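Local atomic coordinates of Proline/betaine transporter, RALF (Rickettsia prowazekii str. Madrid E, PDB entry 4D7R), a protein that probably promotes guanine nucleotide exchange on small GTPases of the Arf family through a Rickettsia Sec7 domain, here fused artificially to the capping domain of Legionella RalF. Residues A[61-66]-A[91-96]; A[70-75]-A[102-107]; A[142-145]-A[151-154]; A[166-171]-A[208-213]. All blocks are in the same frame, centred on the assembly; numbering follows the deposited sequence.

Overall arrangement
All four contacts lie in the helical Sec7 part of this engineered fusion, not in the Legionella capping domain with its antiparallel sheet. Contacts 1 and 2 both join helix 63-73 to helix 92-103, near the starts and the ends of the two helices, with their centres about 14 Å apart. Contact 3 follows along the chain, where helix 129-146 passes into helix 155-173; its centre is about 19 Å from that of contact 2, and a probable hydrogen bond from His142 NE2 to Phe105 O joins the two. Contact 4, its centre about 19 Å from that of contact 3, pairs helix 155-173 with helix 203-215. The contacts come in order along the chain, 1 and 2 interlaced on the same two helices, and the centres of contacts 1 and 4 are about 33 Å apart.

Contact 1: A[61-66]-A[91-96]; sequences QDFIAE and GVDNQK
Asp93 OD2 lies 3.6 Å from Phe63 CE2 and is also the acceptor of a salt bridge from Lys53 NZ of helix 45-58. The same lysine makes a cation-pi contact with the Phe63 ring, so one ammonium group serves both the carboxylate and the aromatic ring. This would be expected to stabilise the charged form of Asp93. The ring and carboxylate meet obliquely, their planes 56° apart, and the two side chains cross at about a right angle. Phe63 reaches this place with CG anti to the backbone N (chi1 161°), while its ring also packs on Ile49 and Ile52 of helix 45-58 and on Tyr86 of helix 80-88.

Three residues beyond Asp93 on helix 92-103, Lys96 receives Ile64. The CG2 branch of Ile64 comes 3.3 Å from Lys96 O, touching the backbone itself, and its CG1-CD1 branch crosses the lysine chain at a slant, with Ile64 CD1 3.7 Å from Lys96 CB. Ile64 CD1 also lies 3.8 Å from Asp93 O, so one methyl touches both residues. Lys96 CD still touches the isoleucine, and only the amino end of the chain leads away. The isoleucine continues its packing on Val97 and Ser100.

Across the contact no hydrogen bond is made. The start of helix 63-73 is instead organised locally: Asp62 OD1 receives a weak bond from Ile64 N (3.1 Å, 132°), and Asp62 OD2 another weak one from Ala65 N. Two helices pack close to their N-terminal ends, one begun by an aspartate N-cap and the other by Gly91 at its N-cap, within the all-helical Sec7 fold.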
# COMPACT_ATOMS: atom_id res chain seq x y z
N GLN A 61 7.79 25.36 -14.79
CA GLN A 61 7.94 23.94 -15.16
C GLN A 61 6.77 23.10 -14.70
O GLN A 61 5.96 23.57 -13.91
CB GLN A 61 9.30 23.38 -14.65
CG GLN A 61 10.54 24.16 -15.19
CD GLN A 61 10.67 24.12 -16.71
OE1 GLN A 61 10.62 23.06 -17.35
NE2 GLN A 61 10.83 25.28 -17.33
N ASP A 62 6.69 21.83 -15.18
CA ASP A 62 5.62 20.89 -14.81
C ASP A 62 6.01 20.07 -13.59
O ASP A 62 6.90 19.21 -13.66
CB ASP A 62 5.30 19.99 -16.02
CG ASP A 62 4.34 18.83 -15.75
OD1 ASP A 62 3.55 18.91 -14.79
OD2 ASP A 62 4.37 17.87 -16.53
N PHE A 63 5.29 20.30 -12.49
CA PHE A 63 5.48 19.65 -11.20
C PHE A 63 5.38 18.13 -11.34
O PHE A 63 6.23 17.43 -10.79
CB PHE A 63 4.49 20.21 -10.15
CG PHE A 63 4.30 19.30 -8.96
CD1 PHE A 63 5.33 19.10 -8.04
CD2 PHE A 63 3.14 18.55 -8.82
CE1 PHE A 63 5.16 18.21 -6.97
CE2 PHE A 63 2.99 17.64 -7.77
CZ PHE A 63 4.00 17.49 -6.85
N ILE A 64 4.39 17.64 -12.09
CA ILE A 64 4.21 16.18 -12.24
C ILE A 64 5.43 15.52 -12.89
O ILE A 64 6.00 14.60 -12.30
CB ILE A 64 2.87 15.84 -12.96
CG1 ILE A 64 1.64 16.43 -12.19
CG2 ILE A 64 2.74 14.31 -13.20
CD1 ILE A 64 1.48 15.98 -10.66
N ALA A 65 5.84 16.01 -14.08
CA ALA A 65 6.96 15.45 -14.82
C ALA A 65 8.26 15.52 -14.03
O ALA A 65 8.97 14.52 -13.96
CB ALA A 65 7.12 16.15 -16.15
N GLU A 66 8.54 16.68 -13.40
CA GLU A 66 9.75 16.88 -12.60
C GLU A 66 9.83 15.93 -11.42
O GLU A 66 10.89 15.38 -11.18
CB GLU A 66 9.91 18.35 -12.16
CG GLU A 66 11.27 18.66 -11.55
CD GLU A 66 12.48 18.32 -12.39
OE1 GLU A 66 12.41 18.40 -13.64
OE2 GLU A 66 13.54 18.01 -11.80
N GLY A 91 -3.89 9.86 -4.16
CA GLY A 91 -3.90 11.31 -4.19
C GLY A 91 -3.93 11.76 -5.63
O GLY A 91 -3.51 11.02 -6.53
N VAL A 92 -4.46 12.96 -5.87
CA VAL A 92 -4.56 13.50 -7.22
C VAL A 92 -3.16 13.68 -7.83
O VAL A 92 -2.94 13.25 -8.95
CB VAL A 92 -5.39 14.82 -7.22
CG1 VAL A 92 -5.32 15.52 -8.56
CG2 VAL A 92 -6.84 14.55 -6.83
N ASP A 93 -2.22 14.28 -7.06
CA ASP A 93 -0.82 14.50 -7.45
C ASP A 93 -0.13 13.14 -7.62
O ASP A 93 0.46 12.86 -8.67
CB ASP A 93 -0.08 15.30 -6.37
CG ASP A 93 -0.29 16.81 -6.37
OD1 ASP A 93 -0.95 17.32 -7.30
OD2 ASP A 93 0.24 17.48 -5.45
N ASN A 94 -0.26 12.28 -6.59
CA ASN A 94 0.34 10.94 -6.53
C ASN A 94 0.04 10.11 -7.76
O ASN A 94 0.95 9.54 -8.36
CB ASN A 94 -0.11 10.24 -5.27
CG ASN A 94 0.07 11.04 -4.00
OD1 ASN A 94 -0.63 12.03 -3.75
ND2 ASN A 94 1.02 10.65 -3.18
N GLN A 95 -1.25 10.07 -8.16
CA GLN A 95 -1.71 9.30 -9.31
C GLN A 95 -1.06 9.80 -10.60
O GLN A 95 -0.66 8.99 -11.44
CB GLN A 95 -3.24 9.39 -9.39
CG GLN A 95 -3.89 8.55 -10.48
CD GLN A 95 -5.39 8.76 -10.51
OE1 GLN A 95 -6.07 8.79 -9.48
NE2 GLN A 95 -5.93 8.92 -11.71
N LYS A 96 -0.96 11.14 -10.76
CA LYS A 96 -0.30 11.71 -11.94
C LYS A 96 1.20 11.43 -11.97
O LYS A 96 1.75 11.13 -13.04
CB LYS A 96 -0.56 13.22 -12.07
CG LYS A 96 -1.99 13.58 -12.44
CD LYS A 96 -2.24 15.08 -12.25
CE LYS A 96 -3.58 15.50 -12.81
NZ LYS A 96 -4.70 14.98 -11.99

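Contact 2: A[70-75]-A[102-107]; sequences IFYEEK and TKQFDF
Where helix 63-73 ends and helix 92-103 runs out into a loop, a T-shaped aromatic pair joins these two elements of the Sec7 domain. The edge of Tyr72 points into the face of Phe105: Tyr72 CE1 stands over the centre of the phenylalanine ring, 3.8 Å from Phe105 CE1, with the ring centroids 5.0 Å apart and the planes at 73°. Gln104 attends to a face of the same tyrosine. Its CB lies 3.6 Å from the Tyr72 ring centroid and only 16° off the ring normal, a CH-pi contact. The chain of Gln104 then bends at chi2 (-86°), which brings the amide back along the ring, so that OE1 comes to 3.5 Å from Tyr72 CD2. Tyr72 is therefore fixed both at an edge and over a face, and it also touches Phe101 of helix 92-103.

No direct hydrogen bond crosses the contact, but water takes part. One molecule lies 3.2 Å from Tyr72 OH and accepts from Asp106 N at 2.9 Å, linking the phenol to the loop backbone. Another lies 2.8 Å from both Glu73 OE2 and Gln104 OE1, though it may not serve both at once because further acceptors compete for its protons. The other carboxylate oxygen, Glu73 OE1, is held in salt bridges by Lys34 and Lys69.

On the far part of the loop, Phe107 packs on Tyr143 of helix 129-146, and Phe105 O accepts from His142 NE2. The edge-to-face pair joins the C-terminal end of helix 63-73 to the loop after helix 92-103 in the all-helical Sec7 fold.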
# COMPACT_ATOMS: atom_id res chain seq x y z
N ILE A 70 12.78 13.13 -10.93
CA ILE A 70 13.64 13.06 -9.74
C ILE A 70 13.57 11.65 -9.11
O ILE A 70 14.63 11.06 -8.85
CB ILE A 70 13.33 14.21 -8.76
CG1 ILE A 70 13.70 15.58 -9.39
CG2 ILE A 70 13.99 14.01 -7.39
CD1 ILE A 70 13.42 16.82 -8.49
N PHE A 71 12.34 11.10 -8.92
CA PHE A 71 12.15 9.77 -8.33
C PHE A 71 12.90 8.69 -9.12
O PHE A 71 13.59 7.85 -8.54
CB PHE A 71 10.64 9.43 -8.22
CG PHE A 71 9.80 10.09 -7.14
CD1 PHE A 71 10.36 11.01 -6.25
CD2 PHE A 71 8.46 9.73 -6.96
CE1 PHE A 71 9.59 11.60 -5.24
CE2 PHE A 71 7.69 10.32 -5.95
CZ PHE A 71 8.26 11.25 -5.11
N TYR A 72 12.82 8.78 -10.44
CA TYR A 72 13.44 7.81 -11.32
C TYR A 72 14.96 7.94 -11.39
O TYR A 72 15.69 6.95 -11.21
CB TYR A 72 12.82 7.93 -12.72
CG TYR A 72 13.31 6.87 -13.67
CD1 TYR A 72 12.84 5.56 -13.58
CD2 TYR A 72 14.28 7.15 -14.62
CE1 TYR A 72 13.30 4.57 -14.44
CE2 TYR A 72 14.77 6.16 -15.47
CZ TYR A 72 14.26 4.87 -15.39
OH TYR A 72 14.71 3.90 -16.23
N GLU A 73 15.44 9.14 -11.72
CA GLU A 73 16.88 9.43 -11.89
C GLU A 73 17.64 9.44 -10.57
O GLU A 73 18.81 9.10 -10.55
CB GLU A 73 17.06 10.78 -12.60
CG GLU A 73 16.48 10.82 -14.00
CD GLU A 73 16.69 12.11 -14.77
OE1 GLU A 73 16.99 13.15 -14.14
OE2 GLU A 73 16.46 12.10 -15.99
N GLU A 74 16.99 9.87 -9.46
CA GLU A 74 17.70 9.94 -8.18
C GLU A 74 17.41 8.78 -7.24
O GLU A 74 17.57 8.91 -6.02
CB GLU A 74 17.51 11.32 -7.51
CG GLU A 74 17.96 12.47 -8.39
CD GLU A 74 19.40 12.39 -8.85
OE1 GLU A 74 20.27 12.08 -8.00
OE2 GLU A 74 19.66 12.61 -10.05
N LYS A 75 17.02 7.62 -7.81
CA LYS A 75 16.72 6.37 -7.10
C LYS A 75 17.76 6.10 -5.99
O LYS A 75 17.39 6.02 -4.84
CB LYS A 75 16.67 5.18 -8.07
CG LYS A 75 16.48 3.84 -7.38
CD LYS A 75 16.91 2.67 -8.26
CE LYS A 75 16.81 1.35 -7.54
NZ LYS A 75 17.00 0.22 -8.49
N THR A 102 6.18 5.70 -14.12
CA THR A 102 6.20 4.46 -14.87
C THR A 102 6.61 4.70 -16.32
O THR A 102 7.37 3.89 -16.86
CB THR A 102 4.89 3.70 -14.65
OG1 THR A 102 4.74 3.57 -13.23
CG2 THR A 102 4.92 2.33 -15.25
N LYS A 103 6.23 5.86 -16.90
CA LYS A 103 6.59 6.23 -18.28
C LYS A 103 8.09 6.39 -18.52
O LYS A 103 8.55 6.16 -19.65
CB LYS A 103 5.77 7.42 -18.78
CG LYS A 103 4.41 6.96 -19.33
CD LYS A 103 3.47 8.13 -19.65
CE LYS A 103 2.19 7.68 -20.33
NZ LYS A 103 1.37 6.78 -19.48
N GLN A 104 8.87 6.69 -17.47
CA GLN A 104 10.34 6.81 -17.53
C GLN A 104 11.00 5.46 -17.92
O GLN A 104 12.09 5.44 -18.50
CB GLN A 104 10.87 7.24 -16.15
CG GLN A 104 10.52 8.68 -15.73
CD GLN A 104 11.50 9.70 -16.24
OE1 GLN A 104 12.59 9.38 -16.74
NE2 GLN A 104 11.12 10.97 -16.20
N PHE A 105 10.36 4.35 -17.57
CA PHE A 105 10.91 3.01 -17.90
C PHE A 105 10.71 2.68 -19.37
O PHE A 105 9.62 2.87 -19.91
CB PHE A 105 10.21 1.93 -17.06
CG PHE A 105 10.50 1.96 -15.59
CD1 PHE A 105 9.84 2.87 -14.75
CD2 PHE A 105 11.40 1.06 -15.02
CE1 PHE A 105 10.09 2.88 -13.38
CE2 PHE A 105 11.65 1.08 -13.64
CZ PHE A 105 10.97 1.97 -12.83
N ASP A 106 11.74 2.16 -20.01
CA ASP A 106 11.65 1.72 -21.39
C ASP A 106 11.45 0.19 -21.35
O ASP A 106 12.36 -0.55 -20.99
CB ASP A 106 12.92 2.11 -22.17
CG ASP A 106 12.92 1.63 -23.62
OD1 ASP A 106 11.81 1.44 -24.19
OD2 ASP A 106 14.02 1.45 -24.18
N PHE A 107 10.23 -0.27 -21.65
CA PHE A 107 9.89 -1.70 -21.63
C PHE A 107 9.68 -2.21 -23.06
O PHE A 107 9.21 -3.34 -23.21
CB PHE A 107 8.61 -1.93 -20.81
CG PHE A 107 8.71 -1.69 -19.32
CD1 PHE A 107 9.88 -1.98 -18.63
CD2 PHE A 107 7.62 -1.23 -18.60
CE1 PHE A 107 9.97 -1.77 -17.25
CE2 PHE A 107 7.70 -1.05 -17.22
CZ PHE A 107 8.87 -1.33 -16.55
O HOH W 1 14.45 2.18 -18.88
O HOH W 2 15.31 9.96 -17.30

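Contact 3: A[142-145]-A[151-154]; sequences HYYE and DINS
The Tyr144 ring has the backbone of Ser154 over one face and a carbonyl oxygen at its edge. Ser154 C sits 3.6 Å above the ring plane, over the centre, while Ile152 O lies in the plane of the ring, 3.3 Å from Tyr144 CE1. The tyrosine thus nestles against a bend of main chain, in the connection between helices 129-146 and 155-173 of the Sec7 domain. Its CG stands anti to the backbone N (chi1 167°), which carries the ring out from the helix to this loop.

The neighbouring ring, that of Tyr143, meets the loop through a side chain instead. Ile152 CD1 approaches it obliquely, 3.7 Å from Tyr143 CD1, and the two side chains cross at about a right angle. Tyr143 also makes an edge-to-face pair with Tyr112. The Ile152 side chain also packs on Ala157, Ala158 and Leu161 of helix 155-173, and it touches Phe205 of helix 203-215. One hydrophobic side chain therefore ties the loop to three helices.

Both phenols are tied by polar partners. Tyr144 OH bonds to Asn149 OD1 within the connection, and a water 2.9 Å from that hydroxyl donates to Asn153 O at 3.0 Å. Tyr143 OH is bonded to Lys110 O. Ser154, at the N-cap of the next helix, uses its OG to cap Ala157 N, so the residue that covers the Tyr144 ring also starts helix 155-173. A water between Tyr143 and Asp151 donates to Tyr143 OH at 2.8 Å and to Asp151 OD2 at 2.6 Å.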
# COMPACT_ATOMS: atom_id res chain seq x y z
N HIS A 142 1.63 0.20 -18.49
CA HIS A 142 2.75 0.73 -19.26
C HIS A 142 3.48 -0.35 -20.08
O HIS A 142 3.88 -0.08 -21.23
CB HIS A 142 3.72 1.53 -18.37
CG HIS A 142 4.90 2.10 -19.12
ND1 HIS A 142 4.74 3.03 -20.14
CD2 HIS A 142 6.23 1.83 -18.99
CE1 HIS A 142 5.96 3.32 -20.57
NE2 HIS A 142 6.89 2.59 -19.94
N TYR A 143 3.61 -1.57 -19.51
CA TYR A 143 4.27 -2.65 -20.22
C TYR A 143 3.47 -3.01 -21.48
O TYR A 143 4.05 -3.16 -22.55
CB TYR A 143 4.54 -3.88 -19.33
CG TYR A 143 5.24 -4.96 -20.13
CD1 TYR A 143 4.51 -5.89 -20.88
CD2 TYR A 143 6.63 -4.98 -20.25
CE1 TYR A 143 5.14 -6.81 -21.71
CE2 TYR A 143 7.27 -5.94 -21.03
CZ TYR A 143 6.52 -6.84 -21.77
OH TYR A 143 7.12 -7.79 -22.56
N TYR A 144 2.15 -3.08 -21.36
CA TYR A 144 1.23 -3.34 -22.46
C TYR A 144 1.36 -2.25 -23.51
O TYR A 144 1.61 -2.54 -24.68
CB TYR A 144 -0.22 -3.44 -21.94
CG TYR A 144 -1.25 -3.40 -23.05
CD1 TYR A 144 -1.31 -4.40 -24.02
CD2 TYR A 144 -2.13 -2.32 -23.18
CE1 TYR A 144 -2.21 -4.33 -25.08
CE2 TYR A 144 -3.05 -2.26 -24.23
CZ TYR A 144 -3.10 -3.27 -25.17
OH TYR A 144 -4.03 -3.24 -26.17
N GLU A 145 1.27 -0.99 -23.07
CA GLU A 145 1.40 0.16 -23.98
C GLU A 145 2.70 0.20 -24.79
O GLU A 145 2.67 0.63 -25.94
CB GLU A 145 1.13 1.48 -23.24
CG GLU A 145 -0.36 1.67 -22.96
CD GLU A 145 -0.78 2.81 -22.05
OE1 GLU A 145 0.09 3.37 -21.35
OE2 GLU A 145 -1.99 3.14 -22.03
N ASP A 151 2.51 -9.79 -27.04
CA ASP A 151 2.31 -10.98 -26.21
C ASP A 151 1.10 -10.80 -25.31
O ASP A 151 0.53 -11.79 -24.85
CB ASP A 151 3.54 -11.23 -25.34
CG ASP A 151 4.81 -11.49 -26.11
OD1 ASP A 151 4.85 -12.46 -26.88
OD2 ASP A 151 5.78 -10.70 -25.94
N ILE A 152 0.73 -9.54 -25.04
CA ILE A 152 -0.38 -9.19 -24.15
C ILE A 152 -1.34 -8.31 -24.93
O ILE A 152 -0.91 -7.33 -25.54
CB ILE A 152 0.12 -8.50 -22.85
CG1 ILE A 152 1.22 -9.35 -22.12
CG2 ILE A 152 -1.05 -8.12 -21.93
CD1 ILE A 152 1.95 -8.62 -20.94
N ASN A 153 -2.62 -8.66 -24.89
CA ASN A 153 -3.67 -8.02 -25.68
C ASN A 153 -4.44 -6.85 -25.09
O ASN A 153 -5.18 -6.20 -25.82
CB ASN A 153 -4.63 -9.08 -26.21
CG ASN A 153 -4.02 -10.07 -27.17
OD1 ASN A 153 -3.06 -9.78 -27.88
ND2 ASN A 153 -4.59 -11.26 -27.20
N SER A 154 -4.32 -6.61 -23.76
CA SER A 154 -5.01 -5.51 -23.09
C SER A 154 -4.33 -5.15 -21.78
O SER A 154 -3.51 -5.95 -21.28
CB SER A 154 -6.48 -5.86 -22.81
OG SER A 154 -6.60 -6.77 -21.73
O HOH W 3 5.81 -8.33 -24.93
O HOH W 4 -6.84 -3.73 -25.82

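Contact 4: A[166-171]-A[208-213]; sequences IMLNTD and KIYDEI
Leu168 and Tyr210 cross at about a right angle, the two methyls of the leucine fork lying against the CD2 and CE2 atoms of the tyrosine ring. Leu168 CD2 is 3.7 Å from Tyr210 CD2, and its partner CD1 is 3.8 Å from Tyr210 CE2; the approach of CD2 to the ring is oblique. With CG anti to the backbone N (chi1 177°), the leucine fork is carried across toward helix 203-215. The phenol is steered by a hydrogen bond between Tyr210 OH and Met183 O.

A second crossing at about a right angle joins Ile213 and Asn169. Here Ile213 CG2 rests against the asparagine backbone and the start of its side chain, 3.8 Å from Asn169 CA and 4.1 Å from Asn169 OD1. That amide oxygen is also the acceptor for Phe218 N, which holds it in position. The methyl CG2 also comes within 4.4 Å of Leu168 CD2, linking both pairs.

The helices themselves approach to 10.3 Å between axes and cross at -40°, with their directions roughly alike. This is buried, largely apolar helix-helix packing inside the Rickettsia Sec7 domain, involving the helix that carries the Sec7 sequence motif Met-Leu-Asn-Thr-Asp.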
# COMPACT_ATOMS: atom_id res chain seq x y z
N ILE A 166 3.00 -12.71 -9.28
CA ILE A 166 3.32 -12.35 -7.89
C ILE A 166 2.81 -13.46 -6.95
O ILE A 166 3.54 -13.90 -6.06
CB ILE A 166 2.74 -10.94 -7.57
CG1 ILE A 166 3.55 -9.83 -8.29
CG2 ILE A 166 2.73 -10.72 -6.07
CD1 ILE A 166 2.90 -8.48 -8.36
N MET A 167 1.59 -13.97 -7.18
CA MET A 167 1.05 -15.06 -6.36
C MET A 167 1.80 -16.37 -6.64
O MET A 167 2.03 -17.14 -5.70
CB MET A 167 -0.46 -15.24 -6.62
CG MET A 167 -1.35 -14.33 -5.76
SD MET A 167 -1.04 -14.38 -3.96
CE MET A 167 -1.15 -16.16 -3.59
N LEU A 168 2.26 -16.57 -7.91
CA LEU A 168 3.02 -17.77 -8.30
C LEU A 168 4.34 -17.76 -7.52
O LEU A 168 4.74 -18.80 -7.00
CB LEU A 168 3.29 -17.79 -9.82
CG LEU A 168 4.16 -18.98 -10.28
CD1 LEU A 168 3.45 -20.34 -10.01
CD2 LEU A 168 4.63 -18.80 -11.69
N ASN A 169 4.97 -16.58 -7.40
CA ASN A 169 6.22 -16.37 -6.61
C ASN A 169 6.04 -16.84 -5.15
O ASN A 169 6.84 -17.63 -4.65
CB ASN A 169 6.64 -14.91 -6.66
CG ASN A 169 7.89 -14.67 -5.89
OD1 ASN A 169 8.97 -15.17 -6.23
ND2 ASN A 169 7.77 -13.92 -4.80
N THR A 170 4.95 -16.40 -4.50
CA THR A 170 4.62 -16.85 -3.13
C THR A 170 4.41 -18.37 -3.11
O THR A 170 4.98 -19.05 -2.26
CB THR A 170 3.37 -16.12 -2.59
OG1 THR A 170 3.73 -14.80 -2.24
CG2 THR A 170 2.75 -16.81 -1.37
N ASP A 171 3.64 -18.90 -4.06
CA ASP A 171 3.34 -20.33 -4.09
C ASP A 171 4.62 -21.16 -4.19
O ASP A 171 4.83 -22.06 -3.36
CB ASP A 171 2.38 -20.66 -5.27
CG ASP A 171 1.77 -22.02 -5.12
OD1 ASP A 171 2.44 -23.00 -5.46
OD2 ASP A 171 0.65 -22.11 -4.60
N LYS A 208 8.31 -19.42 -19.86
CA LYS A 208 9.48 -18.60 -19.54
C LYS A 208 9.27 -17.89 -18.22
O LYS A 208 10.20 -17.85 -17.42
CB LYS A 208 9.78 -17.60 -20.66
CG LYS A 208 10.42 -18.22 -21.91
N ILE A 209 8.04 -17.38 -17.95
CA ILE A 209 7.73 -16.71 -16.67
C ILE A 209 7.77 -17.74 -15.52
O ILE A 209 8.44 -17.52 -14.50
CB ILE A 209 6.37 -15.94 -16.69
CG1 ILE A 209 6.38 -14.77 -17.69
CG2 ILE A 209 5.99 -15.42 -15.27
CD1 ILE A 209 4.90 -14.31 -18.04
N TYR A 210 7.05 -18.85 -15.70
CA TYR A 210 7.00 -19.92 -14.72
C TYR A 210 8.41 -20.41 -14.34
O TYR A 210 8.72 -20.42 -13.16
CB TYR A 210 6.07 -21.06 -15.17
CG TYR A 210 5.88 -22.14 -14.12
CD1 TYR A 210 6.83 -23.14 -13.92
CD2 TYR A 210 4.74 -22.16 -13.32
CE1 TYR A 210 6.67 -24.11 -12.94
CE2 TYR A 210 4.58 -23.12 -12.31
CZ TYR A 210 5.55 -24.09 -12.13
OH TYR A 210 5.40 -25.06 -11.16
N ASP A 211 9.26 -20.75 -15.34
CA ASP A 211 10.62 -21.27 -15.10
C ASP A 211 11.54 -20.28 -14.40
O ASP A 211 12.27 -20.67 -13.48
CB ASP A 211 11.28 -21.75 -16.41
CG ASP A 211 10.66 -22.96 -17.09
OD1 ASP A 211 9.85 -23.65 -16.44
OD2 ASP A 211 11.03 -23.23 -18.25
N GLU A 212 11.52 -19.01 -14.83
CA GLU A 212 12.38 -17.98 -14.26
C GLU A 212 12.00 -17.66 -12.82
O GLU A 212 12.89 -17.52 -12.00
CB GLU A 212 12.45 -16.72 -15.12
CG GLU A 212 13.16 -16.93 -16.46
CD GLU A 212 14.60 -17.41 -16.41
OE1 GLU A 212 15.40 -16.82 -15.65
OE2 GLU A 212 14.92 -18.38 -17.13
N ILE A 213 10.72 -17.57 -12.53
CA ILE A 213 10.27 -17.31 -11.20
C ILE A 213 10.64 -18.49 -10.30
O ILE A 213 11.04 -18.30 -9.20
CB ILE A 213 8.77 -17.04 -11.18
CG1 ILE A 213 8.53 -15.66 -11.70
CG2 ILE A 213 8.22 -17.12 -9.76
CD1 ILE A 213 9.08 -14.60 -10.78